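Local coordinates for protein N-ACETYLMURAMOYL-L-ALANINE AMIDASE CwlV (PDB 1JWQ) that probably cleaves the amide bond between N-acetylmuramoyl and L-alanine in bacterial peptidoglycan, here as the zinc-binding catalytic domain of the longer enzyme, at residues V37-L41 with A165-A169; L41-L47 with I172-V178. All coordinates share one frame; numbering follows the deposited sequence.

Interaction 1: residues V37-L41 with A165-A169; sequences VESIL and AQGIA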
loop_
_atom_site.group_PDB
_atom_site.type_symbol
_atom_site.label_atom_id
_atom_site.label_comp_id
_atom_site.label_asym_id
_atom_site.label_seq_id
_atom_site.Cartn_x
_atom_site.Cartn_y
_atom_site.Cartn_z
ATOM N N VAL A 37 -1.244 8.093 -4.892
ATOM C CA VAL A 37 -0.446 8.521 -3.751
ATOM C C VAL A 37 0.741 9.326 -4.271
ATOM O O VAL A 37 1.115 10.344 -3.690
ATOM C CB VAL A 37 0.044 7.305 -2.924
ATOM C CG1 VAL A 37 1.026 7.755 -1.845
ATOM C CG2 VAL A 37 -1.147 6.615 -2.279
ATOM N N GLU A 38 1.308 8.883 -5.388
ATOM C CA GLU A 38 2.440 9.578 -5.981
ATOM C C GLU A 38 2.059 11.005 -6.362
ATOM O O GLU A 38 2.780 11.953 -6.050
ATOM C CB GLU A 38 2.931 8.840 -7.223
ATOM C CG GLU A 38 4.235 9.397 -7.774
ATOM C CD GLU A 38 4.594 8.828 -9.127
ATOM O OE1 GLU A 38 5.784 8.885 -9.496
ATOM O OE2 GLU A 38 3.687 8.333 -9.825
ATOM N N SER A 39 0.927 11.154 -7.042
ATOM C CA SER A 39 0.463 12.473 -7.466
ATOM C C SER A 39 0.308 13.428 -6.289
ATOM O O SER A 39 0.668 14.604 -6.377
ATOM C CB SER A 39 -0.874 12.357 -8.201
ATOM O OG SER A 39 -0.757 11.512 -9.332
ATOM N N ILE A 40 -0.228 12.919 -5.185
ATOM C CA ILE A 40 -0.429 13.734 -3.995
ATOM C C ILE A 40 0.899 14.134 -3.359
ATOM O O ILE A 40 1.118 15.304 -3.056
ATOM C CB ILE A 40 -1.279 12.984 -2.945
ATOM C CG1 ILE A 40 -2.671 12.704 -3.516
ATOM C CG2 ILE A 40 -1.388 13.804 -1.665
ATOM C CD1 ILE A 40 -3.494 11.749 -2.677
ATOM N N LEU A 41 1.787 13.162 -3.167
ATOM C CA LEU A 41 3.078 13.434 -2.547
ATOM C C LEU A 41 4.025 14.247 -3.427
ATOM O O LEU A 41 4.932 14.906 -2.916
ATOM C CB LEU A 41 3.755 12.124 -2.131
ATOM C CG LEU A 41 3.033 11.312 -1.050
ATOM C CD1 LEU A 41 3.833 10.055 -0.735
ATOM C CD2 LEU A 41 2.857 12.153 0.204
ATOM N N ALA A 165 -6.039 7.279 -0.909
ATOM C CA ALA A 165 -4.725 7.706 -1.371
ATOM C C ALA A 165 -4.271 8.898 -0.539
ATOM O O ALA A 165 -3.093 9.024 -0.203
ATOM C CB ALA A 165 -4.777 8.085 -2.852
ATOM N N GLN A 166 -5.209 9.779 -0.208
ATOM C CA GLN A 166 -4.860 10.944 0.594
ATOM C C GLN A 166 -4.494 10.495 2.000
ATOM O O GLN A 166 -3.583 11.043 2.616
ATOM C CB GLN A 166 -6.024 11.934 0.664
ATOM C CG GLN A 166 -5.690 13.195 1.454
ATOM C CD GLN A 166 -4.590 14.021 0.803
ATOM O OE1 GLN A 166 -4.731 14.479 -0.333
ATOM N NE2 GLN A 166 -3.490 14.216 1.520
ATOM N N GLY A 167 -5.212 9.495 2.503
ATOM C CA GLY A 167 -4.934 8.984 3.832
ATOM C C GLY A 167 -3.544 8.375 3.890
ATOM O O GLY A 167 -2.798 8.590 4.846
ATOM N N ILE A 168 -3.193 7.609 2.864
ATOM C CA ILE A 168 -1.879 6.981 2.798
ATOM C C ILE A 168 -0.808 8.068 2.703
ATOM O O ILE A 168 0.232 7.999 3.365
ATOM C CB ILE A 168 -1.794 6.026 1.584
ATOM C CG1 ILE A 168 -2.768 4.862 1.795
ATOM C CG2 ILE A 168 -0.376 5.513 1.406
ATOM C CD1 ILE A 168 -2.838 3.878 0.625
ATOM N N ALA A 169 -1.078 9.083 1.888
ATOM C CA ALA A 169 -0.144 10.188 1.732
ATOM C C ALA A 169 0.065 10.877 3.080
ATOM O O ALA A 169 1.190 11.197 3.445
ATOM C CB ALA A 169 -0.676 11.186 0.695
#
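Val37 and Ile40 push into a shallow face made by Ala165 and Ala169, where helix 26-42 packs against helix 158-176 in the open alpha-beta-alpha fold of this amidase domain. The two short segments cross at -55°, with their axes 8.9 Å apart. Small residues sit where the backbones come close. Ala165 and Ala169, one turn apart on the same helix, form the low ground, and branched side chains from the other helix fill it.

Ile40 is the main bump. Its two branches part over the alanine face. CG1 lies anti to the carbonyl carbon (chi1 -63°), which sends CD1 out to the backbone between Ala165 and Gln166, 3.6 Å from Gln166 N. The other branch, CG2, rests on the methyl of Ala169, at 3.6 Å from its CB. Gln166 borders this spot. Its chain bends at chi2 and folds the amide back over Ile40, with OE1 3.7 Å from Ile40 CG2, while NE2 bonds to Asp170. With an alanine here in place of Ile40, CG2 and CD1 would be gone, which is likely to open a gap over the Ala165-Gln166 backbone and the Ala169 methyl and take away the apolar surface under the Gln166 amide.

Val37 fills the next hollow, on the inner side. Its CG2 lies over Ala165, 3.7 Å from Ala165 O, and also touches Ile168 CG2; the Val37 and Ile168 side chains cross at about a right angle. Beyond this point Ile168 touches Met33 on helix 26-42, and Met108 and Phe112 on helix 102-116.

The Ala169 methyl is covered from a second direction by Leu41. Leu41 starts off to one side, but its end turns in and puts CD2 3.7 Å from Ala169 CB.

Interaction 2: residues L41-L47 with I172-V178; sequences LKQNPKL and ITEYLDV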
loop_
_atom_site.group_PDB
_atom_site.type_symbol
_atom_site.label_atom_id
_atom_site.label_comp_id
_atom_site.label_asym_id
_atom_site.label_seq_id
_atom_site.Cartn_x
_atom_site.Cartn_y
_atom_site.Cartn_z
ATOM N N LEU A 41 1.787 13.162 -3.167
ATOM C CA LEU A 41 3.078 13.434 -2.547
ATOM C C LEU A 41 4.025 14.247 -3.427
ATOM O O LEU A 41 4.932 14.906 -2.916
ATOM C CB LEU A 41 3.755 12.124 -2.131
ATOM C CG LEU A 41 3.033 11.312 -1.050
ATOM C CD1 LEU A 41 3.833 10.055 -0.735
ATOM C CD2 LEU A 41 2.857 12.153 0.204
ATOM N N LYS A 42 3.818 14.196 -4.739
ATOM C CA LYS A 42 4.662 14.935 -5.674
ATOM C C LYS A 42 4.585 16.440 -5.429
ATOM O O LYS A 42 5.517 17.178 -5.758
ATOM C CB LYS A 42 4.251 14.621 -7.111
ATOM N N GLN A 43 3.476 16.889 -4.851
ATOM C CA GLN A 43 3.282 18.309 -4.572
ATOM C C GLN A 43 4.162 18.793 -3.419
ATOM O O GLN A 43 4.303 19.999 -3.206
ATOM C CB GLN A 43 1.815 18.596 -4.238
ATOM C CG GLN A 43 0.816 18.021 -5.229
ATOM C CD GLN A 43 -0.552 18.665 -5.114
ATOM O OE1 GLN A 43 -1.010 18.994 -4.016
ATOM N NE2 GLN A 43 -1.221 18.837 -6.251
ATOM N N ASN A 44 4.750 17.854 -2.681
ATOM C CA ASN A 44 5.609 18.194 -1.551
ATOM C C ASN A 44 7.076 18.225 -1.976
ATOM O O ASN A 44 7.673 17.185 -2.249
ATOM C CB ASN A 44 5.432 17.169 -0.429
ATOM C CG ASN A 44 5.991 17.650 0.893
ATOM O OD1 ASN A 44 6.995 18.361 0.935
ATOM N ND2 ASN A 44 5.352 17.250 1.986
ATOM N N PRO A 45 7.681 19.425 -2.025
ATOM C CA PRO A 45 9.085 19.561 -2.425
ATOM C C PRO A 45 10.103 18.949 -1.456
ATOM O O PRO A 45 11.274 18.805 -1.795
ATOM C CB PRO A 45 9.252 21.075 -2.576
ATOM C CG PRO A 45 8.326 21.614 -1.541
ATOM C CD PRO A 45 7.095 20.740 -1.706
ATOM N N LYS A 46 9.659 18.587 -0.258
ATOM C CA LYS A 46 10.552 17.989 0.726
ATOM C C LYS A 46 10.656 16.484 0.508
ATOM O O LYS A 46 11.431 15.799 1.178
ATOM C CB LYS A 46 10.043 18.253 2.144
ATOM C CG LYS A 46 10.008 19.722 2.541
ATOM C CD LYS A 46 9.502 19.882 3.962
ATOM C CE LYS A 46 9.420 21.346 4.369
ATOM N NZ LYS A 46 8.944 21.480 5.775
ATOM N N LEU A 47 9.873 15.976 -0.436
ATOM C CA LEU A 47 9.860 14.548 -0.726
ATOM C C LEU A 47 10.292 14.180 -2.134
ATOM O O LEU A 47 10.107 14.938 -3.084
ATOM C CB LEU A 47 8.456 13.982 -0.499
ATOM C CG LEU A 47 7.854 14.067 0.904
ATOM C CD1 LEU A 47 6.425 13.544 0.858
ATOM C CD2 LEU A 47 8.695 13.253 1.887
ATOM N N ILE A 172 2.395 9.048 5.425
ATOM C CA ILE A 172 3.795 9.244 5.062
ATOM C C ILE A 172 4.269 10.643 5.434
ATOM O O ILE A 172 5.338 10.817 6.023
ATOM C CB ILE A 172 3.994 9.033 3.548
ATOM C CG1 ILE A 172 3.753 7.559 3.210
ATOM C CG2 ILE A 172 5.391 9.480 3.131
ATOM C CD1 ILE A 172 3.535 7.289 1.732
ATOM N N THR A 173 3.462 11.635 5.087
ATOM C CA THR A 173 3.786 13.024 5.374
ATOM C C THR A 173 3.917 13.269 6.873
ATOM O O THR A 173 4.860 13.921 7.323
ATOM C CB THR A 173 2.709 13.956 4.809
ATOM O OG1 THR A 173 2.608 13.750 3.397
ATOM C CG2 THR A 173 3.061 15.413 5.083
ATOM N N GLU A 174 2.968 12.748 7.641
ATOM C CA GLU A 174 2.992 12.924 9.087
ATOM C C GLU A 174 4.188 12.223 9.712
ATOM O O GLU A 174 4.875 12.799 10.549
ATOM C CB GLU A 174 1.704 12.385 9.715
ATOM C CG GLU A 174 0.449 13.171 9.370
ATOM C CD GLU A 174 0.350 14.495 10.106
ATOM O OE1 GLU A 174 1.170 14.744 11.019
ATOM O OE2 GLU A 174 -0.563 15.281 9.779
ATOM N N TYR A 175 4.442 10.983 9.304
ATOM C CA TYR A 175 5.564 10.235 9.862
ATOM C C TYR A 175 6.903 10.889 9.558
ATOM O O TYR A 175 7.773 10.974 10.427
ATOM C CB TYR A 175 5.594 8.799 9.332
ATOM C CG TYR A 175 6.708 7.984 9.956
ATOM C CD1 TYR A 175 6.644 7.596 11.293
ATOM C CD2 TYR A 175 7.848 7.646 9.225
ATOM C CE1 TYR A 175 7.691 6.892 11.894
ATOM C CE2 TYR A 175 8.903 6.943 9.815
ATOM C CZ TYR A 175 8.814 6.571 11.150
ATOM O OH TYR A 175 9.848 5.878 11.739
ATOM N N LEU A 176 7.069 11.347 8.321
ATOM C CA LEU A 176 8.315 11.980 7.908
ATOM C C LEU A 176 8.398 13.437 8.344
ATOM O O LEU A 176 9.415 14.097 8.134
ATOM C CB LEU A 176 8.482 11.867 6.394
ATOM C CG LEU A 176 8.743 10.436 5.911
ATOM C CD1 LEU A 176 8.875 10.423 4.395
ATOM C CD2 LEU A 176 10.015 9.903 6.568
ATOM N N ASP A 177 7.321 13.924 8.950
ATOM C CA ASP A 177 7.260 15.291 9.453
ATOM C C ASP A 177 7.672 16.312 8.395
ATOM O O ASP A 177 8.550 17.146 8.620
ATOM C CB ASP A 177 8.145 15.405 10.701
ATOM C CG ASP A 177 7.939 16.704 11.455
ATOM O OD1 ASP A 177 6.799 17.217 11.475
ATOM O OD2 ASP A 177 8.919 17.199 12.047
ATOM N N VAL A 178 7.029 16.239 7.234
ATOM C CA VAL A 178 7.317 17.165 6.144
ATOM C C VAL A 178 6.068 17.942 5.734
ATOM O O VAL A 178 5.883 18.262 4.560
ATOM C CB VAL A 178 7.879 16.429 4.904
ATOM C CG1 VAL A 178 9.284 15.917 5.199
ATOM C CG2 VAL A 178 6.962 15.271 4.518
HETATM O O HOH W 1 3.032 15.675 1.519
HETATM O O HOH W 2 6.175 20.700 2.368
#
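Asn44 splits its side-chain amide between two tasks: OD1 closes its own turn, and ND2 reaches across to Val178 O just past the end of helix 158-176. The turn follows helix 26-42 and leads into strand 47-51. Residues 44-47 form a type I beta turn, with an Asx turn at its start: Asn44 OD1 accepts from Lys46 N at 2.9 Å. The partner is the C-terminal end of helix 158-176, where Asp177 has positive phi in a Schellman motif.

Asn44 ND2 donates to Val178 O at 2.8 Å, with an N-H...O angle of 165°. The acceptor lies near the Asn44 amide plane, but ND2 stands 33° off the carbonyl plane of Val178. CG is anti to the backbone N (chi1 -165°), which carries the amide across to Val178. Two waters extend the link. One accepts from ND2 and donates to Thr173 OG1, which is also bonded to Ala169 O. The other donates to Asn44 OD1 and, at longer range, to Val178 O.

On the apolar side of the contact, Val178 is a wedge. Its CG1 lies against Lys46 CB, and its CG2 meets Leu47 CD2 at 3.7 Å. Leu47 CD2 also touches Leu176 CD1. Toward the helix bodies, Leu41 crosses Ile172 at about a right angle, and their CD1 atoms lie 3.7 Å apart.

Interactions 1 and 2 follow one interface between helix 26-42 and helix 158-176, with centres about 9 Å apart. Leu41 belongs to both and passes the apolar layer from one to the next. Interaction 1 joins the bodies of the helices. It is a mostly apolar fit of branched side chains on alanines, its centre about 10 Å from the chain centre. The centre of interaction 2 lies about 16 Å from that point, where both helices end. It keeps a buried apolar floor but adds an amide-to-carbonyl bond and two bridging waters nearer the surface. The side chain of Ile168 in interaction 1 is about 13 Å from the zinc ion, while interaction 2 lies away from the metal site.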